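Local coordinates for outer membrane protein YopM (Yersinia pestis, PDB 1JL5), which probably alters host-cell physiology as a secreted leucine-rich-repeat effector, promoting survival of the bacterium in host tissues, at residues A[187-197]-A[207-216]; A[311-319]-A[329-338]. All coordinates share one frame; numbering follows the deposited sequence.

Interaction 1. Residues A[187-197]-A[207-216]; sequences ELPELQNLPFL and LKKLPDLPLS
Ser216 OG donates to Leu197 O over 2.6 Å, a direct hydrogen bond between 187-197 and 207-216. The hydroxyl lies above the carbonyl plane, 47° out of it, and so misses the lone pairs. A first torsion of 56° sets OG between the backbone N and the carbonyl carbon of Ser216, which turns it toward Leu197 while CB rests against Pro195 O. Close by, a water donates to Leu194 O and accepts from Ser216 N, tying the same corner a second time.

Such water-mediated joining recurs along the contact. One water accepts from Leu188 N and donates to Lys209 O; another spans Leu191 N (2.7 Å) and Asp212 O (2.6 Å); a third spans Gln192 O and Leu215 N. Both segments are irregular chain on the convex side of a leucine-rich-repeat solenoid, where successive repeats stack without helices, and water bridges supply several of the polar links between backbones that run side by side without regular sheet pairing.

Between these waters the leucines and prolines interlock. The ring of Pro211 enters between Leu188 and Leu191: its CD presses on Leu188 CB at 3.5 Å, a tight fit, and the same CD lies 3.8 Å from Leu191 CD1. Leu207 crosses Leu188 at about a right angle, with CD1 on Leu188 CG, and Leu210 lies alongside Leu188. Further on, a type I turn from Leu191 to Leu194 curls around Pro214, whose CB is 3.2 Å from both Leu191 O and Leu194 O, while its CG touches Leu197 CB. At the exposed margin Gln192 and Asp212 run side by side, their amide and carboxylate planes 61° apart; Gln192 NE2 is turned instead to a hydrogen bond with Glu190 OE2, on the anti side of that carboxylate.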
loop_
_atom_site.group_PDB
_atom_site.type_symbol
_atom_site.label_atom_id
_atom_site.label_comp_id
_atom_site.label_asym_id
_atom_site.label_seq_id
_atom_site.Cartn_x
_atom_site.Cartn_y
_atom_site.Cartn_z
ATOM N N GLU A 187 14.515 -27.790 -14.242
ATOM C CA GLU A 187 15.717 -28.392 -13.698
ATOM C C GLU A 187 16.883 -27.482 -14.008
ATOM O O GLU A 187 16.830 -26.685 -14.939
ATOM C CB GLU A 187 16.003 -29.749 -14.339
ATOM C CG GLU A 187 14.985 -30.831 -14.063
ATOM C CD GLU A 187 15.329 -32.121 -14.788
ATOM O OE1 GLU A 187 16.444 -32.647 -14.573
ATOM O OE2 GLU A 187 14.487 -32.604 -15.575
ATOM N N LEU A 188 17.929 -27.597 -13.208
ATOM C CA LEU A 188 19.133 -26.833 -13.428
ATOM C C LEU A 188 20.120 -27.882 -13.893
ATOM O O LEU A 188 19.986 -29.054 -13.553
ATOM C CB LEU A 188 19.632 -26.203 -12.131
ATOM C CG LEU A 188 18.871 -24.988 -11.597
ATOM C CD1 LEU A 188 19.510 -24.524 -10.298
ATOM C CD2 LEU A 188 18.895 -23.871 -12.631
ATOM N N PRO A 189 21.100 -27.492 -14.708
ATOM C CA PRO A 189 22.049 -28.517 -15.136
ATOM C C PRO A 189 22.858 -28.918 -13.912
ATOM O O PRO A 189 22.754 -28.284 -12.861
ATOM C CB PRO A 189 22.885 -27.792 -16.184
ATOM C CG PRO A 189 22.859 -26.372 -15.700
ATOM C CD PRO A 189 21.417 -26.187 -15.309
ATOM N N GLU A 190 23.648 -29.975 -14.035
ATOM C CA GLU A 190 24.472 -30.418 -12.925
ATOM C C GLU A 190 25.334 -29.237 -12.520
ATOM O O GLU A 190 25.837 -28.508 -13.370
ATOM C CB GLU A 190 25.346 -31.593 -13.355
ATOM C CG GLU A 190 26.285 -32.084 -12.278
ATOM C CD GLU A 190 27.037 -33.324 -12.703
ATOM O OE1 GLU A 190 27.696 -33.283 -13.764
ATOM O OE2 GLU A 190 26.966 -34.335 -11.972
ATOM N N LEU A 191 25.506 -29.049 -11.219
ATOM C CA LEU A 191 26.280 -27.922 -10.730
ATOM C C LEU A 191 27.444 -28.327 -9.848
ATOM O O LEU A 191 28.459 -27.639 -9.798
ATOM C CB LEU A 191 25.367 -26.994 -9.928
ATOM C CG LEU A 191 24.068 -26.564 -10.610
ATOM C CD1 LEU A 191 23.136 -25.926 -9.583
ATOM C CD2 LEU A 191 24.384 -25.603 -11.743
ATOM N N GLN A 192 27.281 -29.441 -9.144
ATOM C CA GLN A 192 28.292 -29.920 -8.211
ATOM C C GLN A 192 29.704 -29.993 -8.771
ATOM O O GLN A 192 30.667 -29.918 -8.017
ATOM C CB GLN A 192 27.882 -31.285 -7.653
ATOM C CG GLN A 192 27.975 -32.432 -8.640
ATOM C CD GLN A 192 27.267 -33.673 -8.135
ATOM O OE1 GLN A 192 27.432 -34.067 -6.978
ATOM N NE2 GLN A 192 26.474 -34.297 -9.000
ATOM N N ASN A 193 29.835 -30.117 -10.085
ATOM C CA ASN A 193 31.157 -30.204 -10.692
ATOM C C ASN A 193 31.698 -28.877 -11.191
ATOM O O ASN A 193 32.731 -28.833 -11.861
ATOM C CB ASN A 193 31.149 -31.228 -11.823
ATOM C CG ASN A 193 30.796 -32.614 -11.331
ATOM O OD1 ASN A 193 31.373 -33.099 -10.357
ATOM N ND2 ASN A 193 29.844 -33.261 -11.997
ATOM N N LEU A 194 30.999 -27.793 -10.872
ATOM C CA LEU A 194 31.456 -26.469 -11.261
ATOM C C LEU A 194 32.364 -26.017 -10.133
ATOM O O LEU A 194 31.904 -25.607 -9.071
ATOM C CB LEU A 194 30.276 -25.509 -11.428
ATOM C CG LEU A 194 29.518 -25.520 -12.763
ATOM C CD1 LEU A 194 30.074 -26.576 -13.706
ATOM C CD2 LEU A 194 28.048 -25.749 -12.500
ATOM N N PRO A 195 33.680 -26.090 -10.356
ATOM C CA PRO A 195 34.697 -25.708 -9.377
ATOM C C PRO A 195 34.693 -24.258 -8.929
ATOM O O PRO A 195 35.153 -23.949 -7.838
ATOM C CB PRO A 195 35.996 -26.079 -10.083
ATOM C CG PRO A 195 35.674 -25.777 -11.514
ATOM C CD PRO A 195 34.304 -26.400 -11.658
ATOM N N PHE A 196 34.171 -23.365 -9.760
ATOM C CA PHE A 196 34.187 -21.955 -9.409
ATOM C C PHE A 196 32.821 -21.311 -9.269
ATOM O O PHE A 196 32.725 -20.103 -9.065
ATOM C CB PHE A 196 35.016 -21.195 -10.441
ATOM C CG PHE A 196 36.380 -21.778 -10.652
ATOM C CD1 PHE A 196 37.341 -21.712 -9.648
ATOM C CD2 PHE A 196 36.692 -22.434 -11.838
ATOM C CE1 PHE A 196 38.594 -22.294 -9.821
ATOM C CE2 PHE A 196 37.943 -23.020 -12.020
ATOM C CZ PHE A 196 38.894 -22.949 -11.010
ATOM N N LEU A 197 31.766 -22.109 -9.374
ATOM C CA LEU A 197 30.425 -21.565 -9.245
ATOM C C LEU A 197 30.212 -21.125 -7.805
ATOM O O LEU A 197 30.137 -21.945 -6.890
ATOM C CB LEU A 197 29.382 -22.607 -9.639
ATOM C CG LEU A 197 27.947 -22.075 -9.669
ATOM C CD1 LEU A 197 27.867 -20.871 -10.595
ATOM C CD2 LEU A 197 27.012 -23.169 -10.134
ATOM N N LEU A 207 11.757 -25.213 -10.553
ATOM C CA LEU A 207 12.656 -26.240 -10.067
ATOM C C LEU A 207 11.958 -26.981 -8.938
ATOM O O LEU A 207 11.437 -26.367 -8.008
ATOM C CB LEU A 207 13.943 -25.604 -9.551
ATOM C CG LEU A 207 14.722 -24.779 -10.576
ATOM C CD1 LEU A 207 15.954 -24.180 -9.913
ATOM C CD2 LEU A 207 15.121 -25.666 -11.753
ATOM N N LYS A 208 11.920 -28.302 -9.045
ATOM C CA LYS A 208 11.313 -29.114 -8.007
ATOM C C LYS A 208 12.462 -29.497 -7.097
ATOM O O LYS A 208 12.285 -29.712 -5.898
ATOM C CB LYS A 208 10.660 -30.362 -8.586
ATOM C CG LYS A 208 9.407 -30.078 -9.385
ATOM C CD LYS A 208 8.667 -31.365 -9.675
ATOM C CE LYS A 208 7.384 -31.109 -10.440
ATOM N NZ LYS A 208 6.620 -32.373 -10.651
ATOM N N LYS A 209 13.648 -29.568 -7.687
ATOM C CA LYS A 209 14.845 -29.904 -6.942
ATOM C C LYS A 209 16.001 -29.096 -7.478
ATOM O O LYS A 209 15.969 -28.606 -8.596
ATOM C CB LYS A 209 15.166 -31.397 -7.091
ATOM C CG LYS A 209 14.097 -32.313 -6.521
ATOM C CD LYS A 209 14.514 -33.780 -6.569
ATOM C CE LYS A 209 13.434 -34.670 -5.959
ATOM N NZ LYS A 209 13.821 -36.108 -5.948
ATOM N N LEU A 210 17.012 -28.926 -6.650
ATOM C CA LEU A 210 18.196 -28.219 -7.069
ATOM C C LEU A 210 19.223 -29.308 -7.218
ATOM O O LEU A 210 19.226 -30.269 -6.451
ATOM C CB LEU A 210 18.663 -27.235 -6.003
ATOM C CG LEU A 210 17.734 -26.050 -5.753
ATOM C CD1 LEU A 210 18.312 -25.190 -4.643
ATOM C CD2 LEU A 210 17.569 -25.247 -7.032
ATOM N N PRO A 211 20.084 -29.203 -8.232
ATOM C CA PRO A 211 21.101 -30.239 -8.396
ATOM C C PRO A 211 21.982 -30.146 -7.156
ATOM O O PRO A 211 21.897 -29.166 -6.415
ATOM C CB PRO A 211 21.837 -29.790 -9.651
ATOM C CG PRO A 211 20.774 -29.064 -10.432
ATOM C CD PRO A 211 20.099 -28.249 -9.354
ATOM N N ASP A 212 22.817 -31.148 -6.910
ATOM C CA ASP A 212 23.699 -31.049 -5.765
ATOM C C ASP A 212 24.510 -29.799 -6.042
ATOM O O ASP A 212 24.861 -29.518 -7.183
ATOM C CB ASP A 212 24.597 -32.276 -5.650
ATOM C CG ASP A 212 23.823 -33.510 -5.250
ATOM O OD1 ASP A 212 22.997 -33.400 -4.323
ATOM O OD2 ASP A 212 24.036 -34.581 -5.852
ATOM N N LEU A 213 24.790 -29.040 -4.997
ATOM C CA LEU A 213 25.506 -27.798 -5.156
ATOM C C LEU A 213 27.012 -27.953 -5.131
ATOM O O LEU A 213 27.552 -28.819 -4.442
ATOM C CB LEU A 213 25.051 -26.820 -4.074
ATOM C CG LEU A 213 23.524 -26.693 -4.004
ATOM C CD1 LEU A 213 23.134 -25.702 -2.920
ATOM C CD2 LEU A 213 22.983 -26.253 -5.363
ATOM N N PRO A 214 27.713 -27.108 -5.898
ATOM C CA PRO A 214 29.171 -27.149 -5.960
ATOM C C PRO A 214 29.774 -26.654 -4.660
ATOM O O PRO A 214 29.267 -25.725 -4.031
ATOM C CB PRO A 214 29.488 -26.229 -7.131
ATOM C CG PRO A 214 28.407 -25.203 -7.030
ATOM C CD PRO A 214 27.182 -26.054 -6.779
ATOM N N LEU A 215 30.862 -27.291 -4.260
ATOM C CA LEU A 215 31.564 -26.939 -3.042
ATOM C C LEU A 215 31.873 -25.449 -3.015
ATOM O O LEU A 215 31.941 -24.830 -1.958
ATOM C CB LEU A 215 32.872 -27.725 -2.975
ATOM C CG LEU A 215 33.782 -27.434 -1.787
ATOM C CD1 LEU A 215 33.142 -27.994 -0.531
ATOM C CD2 LEU A 215 35.151 -28.069 -2.019
ATOM N N SER A 216 32.072 -24.877 -4.191
ATOM C CA SER A 216 32.408 -23.468 -4.298
ATOM C C SER A 216 31.240 -22.524 -4.066
ATOM O O SER A 216 31.446 -21.340 -3.812
ATOM C CB SER A 216 32.990 -23.190 -5.679
ATOM O OG SER A 216 32.078 -23.604 -6.677
HETATM O O HOH W 1 17.424 -28.890 -10.792
HETATM O O HOH W 2 24.933 -30.900 -9.327
HETATM O O HOH W 3 31.886 -29.273 -5.912
HETATM O O HOH W 4 32.855 -26.370 -6.501
#

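Interaction 2. Residues A[311-319]-A[329-338]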
loop_
_atom_site.group_PDB
_atom_site.type_symbol
_atom_site.label_atom_id
_atom_site.label_comp_id
_atom_site.label_asym_id
_atom_site.label_seq_id
_atom_site.Cartn_x
_atom_site.Cartn_y
_atom_site.Cartn_z
ATOM N N SER A 311 5.707 -17.483 20.661
ATOM C CA SER A 311 6.740 -17.012 21.552
ATOM C C SER A 311 8.060 -16.986 20.826
ATOM O O SER A 311 8.325 -17.795 19.939
ATOM C CB SER A 311 6.851 -17.924 22.774
ATOM O OG SER A 311 7.306 -19.205 22.385
ATOM N N LEU A 312 8.881 -16.026 21.211
ATOM C CA LEU A 312 10.191 -15.875 20.634
ATOM C C LEU A 312 11.181 -16.213 21.719
ATOM O O LEU A 312 11.011 -15.816 22.872
ATOM C CB LEU A 312 10.432 -14.433 20.200
ATOM C CG LEU A 312 9.779 -13.929 18.926
ATOM C CD1 LEU A 312 10.198 -12.482 18.700
ATOM C CD2 LEU A 312 10.214 -14.803 17.757
ATOM N N CYS A 313 12.208 -16.960 21.350
ATOM C CA CYS A 313 13.252 -17.300 22.290
ATOM C C CYS A 313 13.948 -15.968 22.516
ATOM O O CYS A 313 13.612 -14.972 21.874
ATOM C CB CYS A 313 14.224 -18.267 21.639
ATOM S SG CYS A 313 14.787 -17.633 20.050
ATOM N N ASP A 314 14.914 -15.940 23.421
ATOM C CA ASP A 314 15.634 -14.710 23.667
ATOM C C ASP A 314 16.264 -14.301 22.356
ATOM O O ASP A 314 16.644 -15.143 21.545
ATOM C CB ASP A 314 16.714 -14.911 24.728
ATOM C CG ASP A 314 16.133 -15.215 26.086
ATOM O OD1 ASP A 314 15.153 -14.542 26.476
ATOM O OD2 ASP A 314 16.659 -16.120 26.763
ATOM N N LEU A 315 16.363 -13.001 22.144
ATOM C CA LEU A 315 16.940 -12.496 20.920
ATOM C C LEU A 315 18.428 -12.272 21.101
ATOM O O LEU A 315 18.872 -11.793 22.141
ATOM C CB LEU A 315 16.251 -11.191 20.540
ATOM C CG LEU A 315 14.730 -11.346 20.479
ATOM C CD1 LEU A 315 14.072 -9.984 20.373
ATOM C CD2 LEU A 315 14.365 -12.243 19.301
ATOM N N PRO A 316 19.223 -12.635 20.091
ATOM C CA PRO A 316 20.666 -12.437 20.201
ATOM C C PRO A 316 20.926 -10.938 20.306
ATOM O O PRO A 316 20.290 -10.143 19.618
ATOM C CB PRO A 316 21.198 -13.046 18.903
ATOM C CG PRO A 316 20.063 -12.853 17.947
ATOM C CD PRO A 316 18.861 -13.205 18.783
ATOM N N PRO A 317 21.848 -10.529 21.191
ATOM C CA PRO A 317 22.146 -9.104 21.345
ATOM C C PRO A 317 22.606 -8.451 20.046
ATOM O O PRO A 317 22.635 -7.235 19.930
ATOM C CB PRO A 317 23.222 -9.094 22.435
ATOM C CG PRO A 317 23.879 -10.427 22.278
ATOM C CD PRO A 317 22.702 -11.341 22.071
ATOM N N SER A 318 22.949 -9.272 19.065
ATOM C CA SER A 318 23.401 -8.775 17.773
ATOM C C SER A 318 22.228 -8.339 16.898
ATOM O O SER A 318 22.400 -7.599 15.926
ATOM C CB SER A 318 24.145 -9.881 17.048
ATOM O OG SER A 318 23.323 -11.032 16.984
ATOM N N LEU A 319 21.039 -8.808 17.252
ATOM C CA LEU A 319 19.852 -8.522 16.475
ATOM C C LEU A 319 19.591 -7.049 16.270
ATOM O O LEU A 319 19.420 -6.290 17.222
ATOM C CB LEU A 319 18.632 -9.171 17.118
ATOM C CG LEU A 319 17.486 -9.382 16.133
ATOM C CD1 LEU A 319 17.957 -10.281 15.004
ATOM C CD2 LEU A 319 16.309 -10.002 16.847
ATOM N N LEU A 329 2.233 -13.560 18.889
ATOM C CA LEU A 329 2.988 -13.156 20.053
ATOM C C LEU A 329 2.138 -12.299 20.963
ATOM O O LEU A 329 1.546 -11.312 20.531
ATOM C CB LEU A 329 4.218 -12.361 19.626
ATOM C CG LEU A 329 5.261 -13.188 18.882
ATOM C CD1 LEU A 329 6.258 -12.273 18.191
ATOM C CD2 LEU A 329 5.947 -14.114 19.868
ATOM N N ILE A 330 2.059 -12.690 22.222
ATOM C CA ILE A 330 1.319 -11.892 23.175
ATOM C C ILE A 330 2.395 -11.139 23.947
ATOM O O ILE A 330 2.118 -10.230 24.723
ATOM C CB ILE A 330 0.482 -12.772 24.120
ATOM C CG1 ILE A 330 1.384 -13.772 24.836
ATOM C CG2 ILE A 330 -0.600 -13.489 23.338
ATOM C CD1 ILE A 330 1.594 -13.463 26.288
ATOM N N GLU A 331 3.640 -11.510 23.688
ATOM C CA GLU A 331 4.755 -10.877 24.350
ATOM C C GLU A 331 6.040 -11.051 23.561
ATOM O O GLU A 331 6.292 -12.107 22.983
ATOM C CB GLU A 331 4.917 -11.463 25.751
ATOM C CG GLU A 331 5.896 -10.733 26.633
ATOM C CD GLU A 331 5.810 -11.215 28.070
ATOM O OE1 GLU A 331 6.101 -12.405 28.310
ATOM O OE2 GLU A 331 5.451 -10.405 28.953
ATOM N N LEU A 332 6.839 -9.995 23.520
ATOM C CA LEU A 332 8.115 -10.051 22.838
ATOM C C LEU A 332 9.160 -10.253 23.909
ATOM O O LEU A 332 8.992 -9.808 25.040
ATOM C CB LEU A 332 8.400 -8.743 22.110
ATOM C CG LEU A 332 7.536 -8.430 20.893
ATOM C CD1 LEU A 332 7.891 -7.054 20.371
ATOM C CD2 LEU A 332 7.757 -9.490 19.824
ATOM N N PRO A 333 10.246 -10.954 23.580
ATOM C CA PRO A 333 11.268 -11.142 24.606
ATOM C C PRO A 333 11.989 -9.810 24.772
ATOM O O PRO A 333 11.717 -8.857 24.033
ATOM C CB PRO A 333 12.170 -12.213 24.003
ATOM C CG PRO A 333 12.078 -11.925 22.543
ATOM C CD PRO A 333 10.604 -11.662 22.343
ATOM N N ALA A 334 12.890 -9.734 25.745
ATOM C CA ALA A 334 13.643 -8.513 25.961
ATOM C C ALA A 334 14.248 -8.163 24.613
ATOM O O ALA A 334 14.749 -9.031 23.901
ATOM C CB ALA A 334 14.737 -8.742 26.993
ATOM N N LEU A 335 14.186 -6.895 24.249
ATOM C CA LEU A 335 14.732 -6.481 22.977
ATOM C C LEU A 335 16.222 -6.230 23.097
ATOM O O LEU A 335 16.672 -5.521 23.992
ATOM C CB LEU A 335 14.027 -5.220 22.496
ATOM C CG LEU A 335 12.523 -5.383 22.307
ATOM C CD1 LEU A 335 11.923 -4.056 21.884
ATOM C CD2 LEU A 335 12.254 -6.470 21.270
ATOM N N PRO A 336 17.013 -6.827 22.200
ATOM C CA PRO A 336 18.455 -6.608 22.271
ATOM C C PRO A 336 18.750 -5.121 22.117
ATOM O O PRO A 336 18.150 -4.446 21.282
ATOM C CB PRO A 336 18.988 -7.446 21.109
ATOM C CG PRO A 336 17.838 -7.484 20.148
ATOM C CD PRO A 336 16.660 -7.681 21.056
ATOM N N PRO A 337 19.655 -4.578 22.949
ATOM C CA PRO A 337 19.974 -3.153 22.839
ATOM C C PRO A 337 20.468 -2.727 21.462
ATOM O O PRO A 337 20.452 -1.550 21.134
ATOM C CB PRO A 337 21.012 -2.931 23.948
ATOM C CG PRO A 337 21.508 -4.316 24.282
ATOM C CD PRO A 337 20.274 -5.160 24.150
ATOM N N ARG A 338 20.896 -3.681 20.650
ATOM C CA ARG A 338 21.366 -3.350 19.315
ATOM C C ARG A 338 20.190 -3.245 18.348
ATOM O O ARG A 338 20.335 -2.727 17.246
ATOM C CB ARG A 338 22.338 -4.418 18.805
ATOM C CG ARG A 338 23.677 -3.852 18.401
ATOM C CD ARG A 338 24.043 -4.176 16.970
ATOM N NE ARG A 338 25.149 -5.120 16.929
ATOM C CZ ARG A 338 25.825 -5.443 15.835
ATOM N NH1 ARG A 338 25.515 -4.901 14.663
ATOM N NH2 ARG A 338 26.818 -6.314 15.917
HETATM O O HOH W 5 7.903 -14.149 23.001
HETATM O O HOH W 6 13.339 -11.806 27.358
HETATM O O HOH W 7 15.603 -11.412 24.099
#
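The convex arc of a leucine-rich-repeat solenoid is built here from leucine- and proline-rich chain: 311-319 runs from the twelfth repeat into the thirteenth, and 329-338 follows it one turn later. Leu312 and Leu315 meet the prolines of the next turn. The ring of Pro333 sits between these two leucines, its CD on Leu312 CB at 3.5 Å and its CG on Leu315 CG at 3.4 Å, a pair closer than usual van der Waals contact; Leu315 lies across this ring. With a first torsion of -53°, Leu315 carries CG anti to its carbonyl carbon, and CD1 then reaches both Pro333 CG and Pro336 CD. Leu329 approaches Leu312 crosswise, with CD2 also packed on Ser311 CA. Deeper in, Leu322 of strand 321-323 backs both Leu312 and Leu315.

No direct hydrogen bond joins the two segments, and ordered water does this work. One molecule accepts from Leu312 N and donates to Glu331 O; another accepts from Leu315 N at 2.6 Å and donates to Ala334 O at 2.5 Å. A third accepts from Ala334 N and makes a weak bond to Asp314 OD1.

At the far end Pro336 fits into the type I turn Pro316-Leu319, which is closed by Leu319 N to Pro316 O, and its CG touches Leu319 CB at 3.6 Å. Arg338 extends past this turn: NH1 forms a salt bridge with Glu320 of its own chain and a hydrogen bond to Asn80 O of a second subunit, while NH2 bonds Gly55 O of that subunit. Bent at chi2 and chi3, the chain passes Ser318, whose O stands over one guanidinium face, 3.8 Å above the plane and displaced toward the rim.

Interactions 1 and 2 show leucine-proline packing and water bridging recurring along a solenoid. They come in series, 187-197 with 207-216 closing before 311-319 with 329-338 begins, and their centres lie 37 Å apart, with nearest atoms about 24 Å apart and no touch. Each joins successive convex-side turns flanking a short parallel strand, 199-201 in the first case and 321-323 in the second. Their surroundings differ: no other chain touches interaction 1, whereas in interaction 2, farther from the centre of the chain, residues at the margins of the contact, such as Arg338, also meet neighbouring subunits of the tetramer.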